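Local coordinates for protein separin (Saccharomyces cerevisiae, PDB 5U1T) that acts as a caspase-like cysteine protease that cleaves the Scc1 subunit of cohesin at the onset of anaphase, allowing sister chromatids to separate, at residues S676-I680 with E681-L685; H483-R487 with L488-K492; N755-S758 with A759-C763. All coordinates share one frame; numbering follows the deposited sequence.

Interaction 1 (S676-I680 with E681-L685); sequences STAKI and EQALL
Ile680 and Leu684 form the tight side of this helix start. The backbone N of Leu684 donates to Ile680 O at 3.0 Å, and the Leu684 side chain leans over that same oxygen, with its CB and CG each 3.3 Å from Ile680 O. Leu684 CG lies beside its own backbone N (chi1 -86°), which turns the branch back along the helix, and its CD1 comes to 4.4 Å from Ile680 CG2. Leu718 and helix 729-752 pack on Leu684 from outside. One residue earlier, Ala683 N donates to Lys679 O at 3.0 Å. Ala678 CB and Ala683 CB meet at 4.4 Å; as Lys679 is the N-cap of helix 680-689, these alanines hold positions N' and N4, the pairing of a hydrophobic staple, here a light one made by two methyl groups.

The loose side is polar and, at Lys679, open to solvent. The Lys679 chain starts out extended, then bends at chi3 (69°) and chi4 (55°), bringing its amine back alongside Glu681, and the two side chains point the same way. No salt bridge results, since Lys679 NZ stays 4.6 Å from Glu681 OE1; instead, Glu681 OE2 forms a salt bridge with Lys734 NZ of helix 729-752. Gln682 OE1 approaches the Lys679 aliphatic chain no closer than 4.1 Å from CB.

The chemistry implies a helix start held by backbone bonds and apolar contact, with the acidic Glu681 in the first turn, where its negative charge would probably suit the helix dipole while tying helix 680-689 to its neighbour.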
# COMPACT_ATOMS: atom_id res chain seq x y z
N SER A 676 1.91 -4.15 24.60
CA SER A 676 2.62 -3.24 25.47
C SER A 676 4.12 -3.49 25.44
O SER A 676 4.90 -2.58 25.70
CB SER A 676 2.12 -3.35 26.90
OG SER A 676 0.75 -2.99 26.98
N THR A 677 4.52 -4.72 25.13
CA THR A 677 5.95 -5.03 25.10
C THR A 677 6.46 -5.31 23.69
O THR A 677 7.67 -5.37 23.48
CB THR A 677 6.33 -6.25 25.99
OG1 THR A 677 5.80 -7.45 25.41
CG2 THR A 677 5.81 -6.07 27.42
N ALA A 678 5.55 -5.50 22.74
CA ALA A 678 5.97 -5.74 21.36
C ALA A 678 6.71 -4.51 20.82
O ALA A 678 6.26 -3.38 21.03
CB ALA A 678 4.78 -6.07 20.49
N LYS A 679 7.83 -4.72 20.15
CA LYS A 679 8.53 -3.60 19.54
C LYS A 679 7.66 -3.06 18.41
O LYS A 679 6.78 -3.77 17.92
CB LYS A 679 9.91 -3.99 19.00
CG LYS A 679 10.85 -2.80 18.84
CD LYS A 679 12.06 -3.14 17.97
CE LYS A 679 11.63 -3.37 16.51
NZ LYS A 679 10.88 -2.19 15.99
N ILE A 680 7.92 -1.82 18.01
CA ILE A 680 7.03 -1.08 17.12
C ILE A 680 6.89 -1.78 15.78
O ILE A 680 5.85 -1.67 15.13
CB ILE A 680 7.52 0.37 16.88
CG1 ILE A 680 8.01 0.99 18.19
CG2 ILE A 680 6.40 1.23 16.31
CD1 ILE A 680 6.99 0.91 19.31
N GLU A 681 7.91 -2.52 15.37
CA GLU A 681 7.84 -3.22 14.09
C GLU A 681 6.88 -4.41 14.15
O GLU A 681 6.10 -4.63 13.22
CB GLU A 681 9.22 -3.69 13.64
CG GLU A 681 9.48 -3.33 12.18
CD GLU A 681 10.56 -4.19 11.51
OE1 GLU A 681 11.52 -4.65 12.19
OE2 GLU A 681 10.43 -4.38 10.26
N GLN A 682 6.92 -5.17 15.24
CA GLN A 682 6.03 -6.30 15.36
C GLN A 682 4.59 -5.86 15.58
O GLN A 682 3.65 -6.51 15.13
CB GLN A 682 6.49 -7.22 16.48
CG GLN A 682 7.45 -8.29 16.01
CD GLN A 682 8.77 -7.72 15.46
OE1 GLN A 682 9.45 -6.92 16.13
NE2 GLN A 682 9.14 -8.15 14.24
N ALA A 683 4.41 -4.73 16.26
CA ALA A 683 3.09 -4.20 16.55
C ALA A 683 2.45 -3.66 15.28
O ALA A 683 1.25 -3.81 15.06
CB ALA A 683 3.16 -3.12 17.60
N LEU A 684 3.27 -3.03 14.44
CA LEU A 684 2.80 -2.57 13.15
C LEU A 684 2.36 -3.78 12.34
O LEU A 684 1.32 -3.75 11.67
CB LEU A 684 3.89 -1.79 12.42
CG LEU A 684 4.01 -0.29 12.72
CD1 LEU A 684 5.34 0.26 12.19
CD2 LEU A 684 2.84 0.49 12.14
N LEU A 685 3.13 -4.85 12.44
CA LEU A 685 2.83 -6.05 11.68
C LEU A 685 1.54 -6.70 12.13
O LEU A 685 0.70 -7.06 11.32
CB LEU A 685 3.98 -7.03 11.81
CG LEU A 685 4.02 -8.05 10.68
CD1 LEU A 685 4.40 -7.32 9.42
CD2 LEU A 685 5.03 -9.16 11.03

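Interaction 2 (H483-R487 with L488-K492); sequences HCFTR and LKITK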
# COMPACT_ATOMS: atom_id res chain seq x y z
N HIS A 483 28.03 0.24 12.95
CA HIS A 483 28.62 0.87 14.13
C HIS A 483 29.98 1.53 13.90
O HIS A 483 30.43 2.32 14.74
CB HIS A 483 28.77 -0.15 15.25
CG HIS A 483 27.47 -0.73 15.72
ND1 HIS A 483 26.87 -0.35 16.90
CD2 HIS A 483 26.67 -1.67 15.17
CE1 HIS A 483 25.75 -1.03 17.05
NE2 HIS A 483 25.60 -1.84 16.02
N CYS A 484 30.64 1.21 12.79
CA CYS A 484 32.03 1.60 12.58
C CYS A 484 32.30 2.25 11.23
O CYS A 484 32.85 3.35 11.19
CB CYS A 484 32.95 0.38 12.75
SG CYS A 484 33.05 -0.26 14.44
N PHE A 485 31.93 1.58 10.15
CA PHE A 485 32.24 2.05 8.80
C PHE A 485 31.63 3.42 8.53
O PHE A 485 32.27 4.28 7.94
CB PHE A 485 31.75 1.05 7.76
CG PHE A 485 31.93 1.49 6.35
CD1 PHE A 485 33.16 1.38 5.74
CD2 PHE A 485 30.86 1.99 5.62
CE1 PHE A 485 33.33 1.78 4.43
CE2 PHE A 485 31.02 2.39 4.31
CZ PHE A 485 32.25 2.30 3.71
N THR A 486 30.41 3.63 8.98
CA THR A 486 29.66 4.87 8.73
C THR A 486 30.28 6.10 9.41
O THR A 486 30.07 7.24 8.98
CB THR A 486 28.22 4.72 9.21
OG1 THR A 486 28.25 4.30 10.58
CG2 THR A 486 27.47 3.69 8.37
N ARG A 487 31.05 5.84 10.46
CA ARG A 487 31.81 6.88 11.15
C ARG A 487 33.04 7.34 10.36
O ARG A 487 33.68 8.32 10.71
CB ARG A 487 32.26 6.39 12.52
CG ARG A 487 31.15 5.75 13.28
CD ARG A 487 31.62 5.28 14.62
NE ARG A 487 31.44 6.31 15.64
CZ ARG A 487 30.26 6.62 16.17
NH1 ARG A 487 29.15 5.99 15.75
NH2 ARG A 487 30.18 7.57 17.10
N LEU A 488 33.38 6.62 9.30
CA LEU A 488 34.59 6.96 8.57
C LEU A 488 34.32 8.03 7.55
O LEU A 488 35.25 8.67 7.06
CB LEU A 488 35.17 5.73 7.88
CG LEU A 488 35.53 4.61 8.84
CD1 LEU A 488 35.88 3.40 8.01
CD2 LEU A 488 36.66 5.03 9.76
N LYS A 489 33.05 8.19 7.21
CA LYS A 489 32.64 9.18 6.22
C LYS A 489 33.52 9.15 4.96
O LYS A 489 34.15 10.15 4.60
CB LYS A 489 32.65 10.58 6.86
CG LYS A 489 31.39 10.90 7.68
CD LYS A 489 31.67 11.85 8.84
CE LYS A 489 32.68 12.95 8.46
NZ LYS A 489 32.80 14.03 9.51
N ILE A 490 33.58 8.00 4.28
CA ILE A 490 34.38 7.89 3.07
C ILE A 490 33.46 7.82 1.84
O ILE A 490 32.36 7.25 1.89
CB ILE A 490 35.33 6.66 3.12
CG1 ILE A 490 34.62 5.39 2.68
CG2 ILE A 490 35.94 6.50 4.52
CD1 ILE A 490 35.40 4.14 2.95
N THR A 491 33.90 8.43 0.74
CA THR A 491 33.05 8.58 -0.43
C THR A 491 33.65 7.91 -1.66
O THR A 491 33.04 7.93 -2.73
CB THR A 491 32.76 10.07 -0.75
OG1 THR A 491 34.00 10.79 -0.91
CG2 THR A 491 31.94 10.71 0.36
N LYS A 492 34.85 7.36 -1.51
CA LYS A 492 35.49 6.56 -2.56
C LYS A 492 35.74 5.17 -2.00
O LYS A 492 35.92 4.99 -0.79
CB LYS A 492 36.80 7.20 -3.03
CG LYS A 492 36.79 8.73 -3.16
CD LYS A 492 35.73 9.23 -4.15
CE LYS A 492 35.22 10.65 -3.79
NZ LYS A 492 33.74 10.82 -4.09
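At the C-terminal end of helix 470-485 the chain passes through a turn in which Leu488 N donates to Phe485 O at 2.9 Å. This bond spans three residues, from i to i+3, and so closes a tight turn where the helix gives way to loop. The Leu488 side chain lies over the same oxygen, with Leu488 CG 3.4 Å from Phe485 O, and it also comes near the backbone oxygen of Cys484. Leu488 CD1 then lies 4.1 Å from Phe485 CD1, the two side chains crossing at about a right angle.

Lys489 takes a left-handed backbone conformation (phi 46°, psi 58°), which changes the course of the chain beyond the turn, and Ile490 comes up against the far part of the same ring. Ile490 CD1 lies 3.5 Å from Phe485 CE1, the ring thus bridging the end region of the helix and the loop that leads to helix 501-509. Phe485 CG is set opposite its backbone N (chi1 176°), and this carries the ring forward to both aliphatic partners.

Around them the all-helical part of separase closes in: Leu488 packs on Ile452 and Phe455 of helix 448-458, and Phe485 meets the ring of Phe481 one turn earlier, with Leu507 of helix 501-509 also touching it. Arg487 forms a salt bridge through NH1 with Glu439 of helix 431-444, whose other carboxylate oxygen accepts a hydrogen bond from His483 ND1, while Thr486 OG1 bonds back to Ile482 O.

Interaction 3 (N755-S758 with A759-C763); sequences NVIS and AVIDC
The carboxylate of Asp762 lies with one face over Ser758 O, which stands almost straight above its carbon, 3.4 Å from Asp762 CG. The same oxygen accepts the backbone N-H of Asp762 at 2.9 Å and an angle of 170°. Asp762 OD2 bonds to Ser746 OG of helix 729-752, with a weak second bond from Asn750 ND2. A buried acid is thereby anchored to the preceding helix.

These are the first two turns of helix 756-775. Asn755, at the N-cap position, receives Ala759 N on its backbone O at 3.0 Å, and the bonds of Val760 N to Val756 O and Ile761 N to Ile757 O continue the alpha-helical pattern. Ser758 N, too early in the helix for an i-4 partner inside it, donates to Asn1108 OD1.

Another face of the helix is aliphatic. Ile761, with CG1 beside its backbone N (chi1 -63°), brings CD1 to 4.2 Å from Ile757 CG2. Val760 CG2 folds back to 3.2 Å from Val756 O and 4.4 Å from Val756 CG1. Helix 1075-1088 packs on Val756, Ile757 and Val760, Ile802 of helix 782-805 covers both valines, and Val760 also touches an acidic side chain of another protein chain.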
# COMPACT_ATOMS: atom_id res chain seq x y z
N ASN A 755 -23.12 4.72 4.75
CA ASN A 755 -22.57 5.99 5.25
C ASN A 755 -21.69 6.68 4.21
O ASN A 755 -20.47 6.75 4.36
CB ASN A 755 -21.75 5.77 6.51
CG ASN A 755 -22.61 5.50 7.70
OD1 ASN A 755 -23.82 5.33 7.56
ND2 ASN A 755 -22.01 5.46 8.87
N VAL A 756 -22.34 7.20 3.18
CA VAL A 756 -21.64 7.70 2.02
C VAL A 756 -20.73 8.84 2.37
O VAL A 756 -19.57 8.84 1.96
CB VAL A 756 -22.63 8.14 0.94
CG1 VAL A 756 -21.91 8.83 -0.20
CG2 VAL A 756 -23.39 6.94 0.44
N ILE A 757 -21.22 9.80 3.15
CA ILE A 757 -20.44 10.99 3.45
C ILE A 757 -19.14 10.68 4.18
O ILE A 757 -18.05 10.99 3.70
CB ILE A 757 -21.22 12.00 4.31
CG1 ILE A 757 -22.54 12.38 3.62
CG2 ILE A 757 -20.35 13.23 4.62
CD1 ILE A 757 -22.34 12.92 2.23
N SER A 758 -19.27 10.06 5.35
CA SER A 758 -18.10 9.78 6.16
C SER A 758 -17.15 8.81 5.41
O SER A 758 -15.94 8.91 5.54
CB SER A 758 -18.52 9.24 7.53
OG SER A 758 -19.09 7.96 7.42
N ALA A 759 -17.69 7.91 4.60
CA ALA A 759 -16.81 7.07 3.76
C ALA A 759 -16.00 7.92 2.78
O ALA A 759 -14.84 7.64 2.53
CB ALA A 759 -17.61 6.04 3.00
N VAL A 760 -16.62 8.96 2.23
CA VAL A 760 -15.91 9.88 1.34
C VAL A 760 -14.81 10.59 2.11
O VAL A 760 -13.69 10.71 1.61
CB VAL A 760 -16.85 10.93 0.70
CG1 VAL A 760 -16.04 12.02 0.01
CG2 VAL A 760 -17.77 10.28 -0.30
N ILE A 761 -15.11 11.03 3.32
CA ILE A 761 -14.14 11.75 4.14
C ILE A 761 -12.94 10.87 4.49
O ILE A 761 -11.80 11.30 4.36
CB ILE A 761 -14.78 12.28 5.42
CG1 ILE A 761 -15.87 13.28 5.05
CG2 ILE A 761 -13.72 12.92 6.31
CD1 ILE A 761 -16.55 13.92 6.23
N ASP A 762 -13.21 9.64 4.92
CA ASP A 762 -12.17 8.67 5.24
C ASP A 762 -11.20 8.53 4.08
O ASP A 762 -10.00 8.82 4.22
CB ASP A 762 -12.77 7.32 5.59
CG ASP A 762 -13.38 7.29 6.97
OD1 ASP A 762 -13.21 8.27 7.73
OD2 ASP A 762 -14.03 6.28 7.30
N CYS A 763 -11.72 8.07 2.96
CA CYS A 763 -11.00 8.00 1.69
C CYS A 763 -10.09 9.18 1.42
O CYS A 763 -8.98 9.01 0.92
CB CYS A 763 -11.99 7.90 0.53
SG CYS A 763 -12.12 6.28 -0.15

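From the N terminus, interaction 2 comes first, where helix 470-485 gives way to the loop before helix 501-509. Interaction 1 follows at the start of helix 680-689, and interaction 3 at the start of helix 756-775. Each is local, confined to a turn or two of chain, and closes no long loop; they run in series, with none nested or crossing. Between centres, interaction 2 lies about 31 Å from interaction 1 and about 50 Å from interaction 3. Interactions 1 and 3, about 29 Å apart between centres, both pack on helix 729-752, which therefore links them indirectly. Interaction 2 instead packs the end of helix 470-485 and the following loop against helices 431-444, 448-458 and 501-509, while interaction 3 also meets helix 1075-1088.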